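Local structure of thiamine pyrophosphokinase (Candida albicans, 2G9Z) at residues A[291-294]-A[298-301]. The protein transfers a pyrophosphate group from ATP to thiamine, making the cofactor thiamine pyrophosphate, and is bound here to a non-hydrolysable imido analogue of that product. Numbering follows the deposited sequence.
Sequences LNSY and YDMR. With VNP (3-[(4-amino-2-methylpyrimidin-5-yl)methyl]-5-(2-{[hydroxy(phosphonoamino)phosphoryl]oxy}ethyl)-4-methyl-1,3-thiazol-3-I um), chain N.
Every hydrogen bond between strands 291-294 and 298-301 uses Ser293: its N goes to Met300, its OG to Met300 and Asp299, its O to Arg301. The N donates to Met300 O (2.7 Å), which also receives a CA-H...O contact from Asn292 CA. Ser293 OG takes the N-H of Met300 N at 2.7 Å, nearly straight at 162°, and donates a hydrogen bond to Asp299 OD1, again at 2.7 Å, on the anti side of the carboxylate. Its first torsion stands OG between the backbone N and the carbonyl carbon, within bonding distance of both partners. Ser293 O is gripped side-on by Arg301, whose NE and NH2 each lie 2.9 Å from it, with the oxygen close to the guanidinium plane. A bend at chi2 turns the arginine toward Ser293 O and Tyr294, and Tyr294 CE1 lies over the centre of one guanidinium face, the two planes 29° apart. Asp299 OD1 also accepts from Leu296 N, and OD2 from Gly295 N and Gln27 NE2, so the carboxylate is satisfied by the turn amides, the serine and Gln27. Asn292 OD1 is satisfied by Asn302 N. On the ligand side, Met300 SD packs against Leu291 CD1 (3.9 Å) while Met300 CG touches the pyrimidine methyl, VNP CM2. One face of the Tyr298 ring lies against the methylene bridge, with Tyr298 CD2 3.5 Å from VNP C7A, and its OH bonds Gln151 OE1 of the second subunit. In the vitamin B1 binding domain these are consecutive strands joined by a short turn, splayed with their axes 137° apart and held by one backbone bond and side-chain bonds: 291-294 pairs with strands 322-327 and 303-305, whereas 298-301 lies outside that sheet and pairs antiparallel with strand 23-26.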
# COMPACT_ATOMS: atom_id res chain seq x y z
N LEU A 291 -14.90 -9.77 -12.64
CA LEU A 291 -14.88 -10.75 -11.56
C LEU A 291 -16.19 -11.50 -11.33
O LEU A 291 -17.28 -10.97 -11.55
CB LEU A 291 -14.50 -10.05 -10.25
CG LEU A 291 -13.15 -9.32 -10.14
CD1 LEU A 291 -13.12 -8.50 -8.85
CD2 LEU A 291 -12.02 -10.33 -10.17
N ASN A 292 -16.05 -12.74 -10.90
CA ASN A 292 -17.18 -13.60 -10.55
C ASN A 292 -16.71 -14.34 -9.31
O ASN A 292 -15.72 -15.06 -9.36
CB ASN A 292 -17.48 -14.62 -11.66
CG ASN A 292 -18.23 -14.00 -12.82
OD1 ASN A 292 -19.28 -13.39 -12.64
ND2 ASN A 292 -17.69 -14.18 -14.02
N SER A 293 -17.39 -14.14 -8.19
CA SER A 293 -16.99 -14.82 -6.97
C SER A 293 -18.11 -15.67 -6.40
O SER A 293 -19.29 -15.39 -6.62
CB SER A 293 -16.53 -13.80 -5.91
OG SER A 293 -17.59 -12.95 -5.51
N TYR A 294 -17.72 -16.72 -5.69
CA TYR A 294 -18.67 -17.62 -5.04
C TYR A 294 -18.08 -17.90 -3.66
O TYR A 294 -17.04 -18.56 -3.55
CB TYR A 294 -18.78 -18.92 -5.84
CG TYR A 294 -19.05 -18.69 -7.31
CD1 TYR A 294 -20.35 -18.57 -7.80
CD2 TYR A 294 -17.99 -18.54 -8.21
CE1 TYR A 294 -20.60 -18.29 -9.14
CE2 TYR A 294 -18.22 -18.26 -9.55
CZ TYR A 294 -19.52 -18.13 -10.01
OH TYR A 294 -19.73 -17.84 -11.34
N TYR A 298 -19.93 -10.41 -0.19
CA TYR A 298 -20.49 -9.61 -1.27
C TYR A 298 -19.95 -10.23 -2.55
O TYR A 298 -18.94 -9.78 -3.11
CB TYR A 298 -20.06 -8.15 -1.11
CG TYR A 298 -20.46 -7.59 0.23
CD1 TYR A 298 -21.72 -7.02 0.43
CD2 TYR A 298 -19.60 -7.69 1.32
CE1 TYR A 298 -22.11 -6.57 1.69
CE2 TYR A 298 -19.99 -7.24 2.58
CZ TYR A 298 -21.24 -6.69 2.76
OH TYR A 298 -21.61 -6.27 4.02
N ASP A 299 -20.60 -11.30 -2.99
CA ASP A 299 -20.18 -12.01 -4.19
C ASP A 299 -20.45 -11.18 -5.42
O ASP A 299 -21.48 -10.50 -5.52
CB ASP A 299 -20.89 -13.37 -4.32
CG ASP A 299 -20.12 -14.49 -3.63
OD1 ASP A 299 -18.87 -14.42 -3.59
OD2 ASP A 299 -20.76 -15.46 -3.15
N MET A 300 -19.53 -11.26 -6.37
CA MET A 300 -19.64 -10.50 -7.60
C MET A 300 -19.92 -11.41 -8.79
O MET A 300 -19.50 -12.57 -8.82
CB MET A 300 -18.34 -9.73 -7.84
CG MET A 300 -18.05 -8.64 -6.80
SD MET A 300 -16.27 -8.31 -6.53
CE MET A 300 -15.85 -9.68 -5.47
N ARG A 301 -20.66 -10.89 -9.76
CA ARG A 301 -20.96 -11.62 -10.97
C ARG A 301 -20.78 -10.62 -12.10
O ARG A 301 -21.43 -9.58 -12.11
CB ARG A 301 -22.40 -12.16 -10.94
CG ARG A 301 -22.66 -13.15 -9.80
CD ARG A 301 -21.63 -14.28 -9.81
NE ARG A 301 -21.46 -14.89 -8.49
CZ ARG A 301 -22.37 -15.64 -7.88
NH1 ARG A 301 -23.53 -15.89 -8.47
NH2 ARG A 301 -22.11 -16.12 -6.67
O2G VNP N . -15.97 -2.73 8.05
PG VNP N . -14.43 -2.30 7.90
O3G VNP N . -13.64 -3.39 7.28
O1G VNP N . -13.92 -1.97 9.39
N3B VNP N . -14.36 -0.93 7.03
PB VNP N . -15.62 0.07 7.26
O2B VNP N . -15.31 1.36 6.61
O1B VNP N . -15.94 0.08 8.70
O1 VNP N . -16.83 -0.65 6.48
C7 VNP N . -16.84 -0.93 5.08
C12 VNP N . -18.30 -0.92 4.64
C11 VNP N . -18.61 -1.33 3.20
C10 VNP N . -18.55 -2.83 2.89
CM4 VNP N . -18.89 -3.90 3.93
S1 VNP N . -17.52 -0.70 1.88
C9 VNP N . -17.76 -2.11 0.88
N5 VNP N . -18.17 -3.13 1.65
C7A VNP N . -18.12 -4.53 1.19
C5A VNP N . -18.24 -4.69 -0.33
C6A VNP N . -17.16 -5.28 -0.97
N1A VNP N . -17.20 -5.55 -2.26
C2A VNP N . -18.28 -5.25 -3.00
CM2 VNP N . -18.31 -5.60 -4.48
N3A VNP N . -19.34 -4.66 -2.42
C4A VNP N . -19.35 -4.38 -1.11
N4A VNP N . -20.42 -3.80 -0.58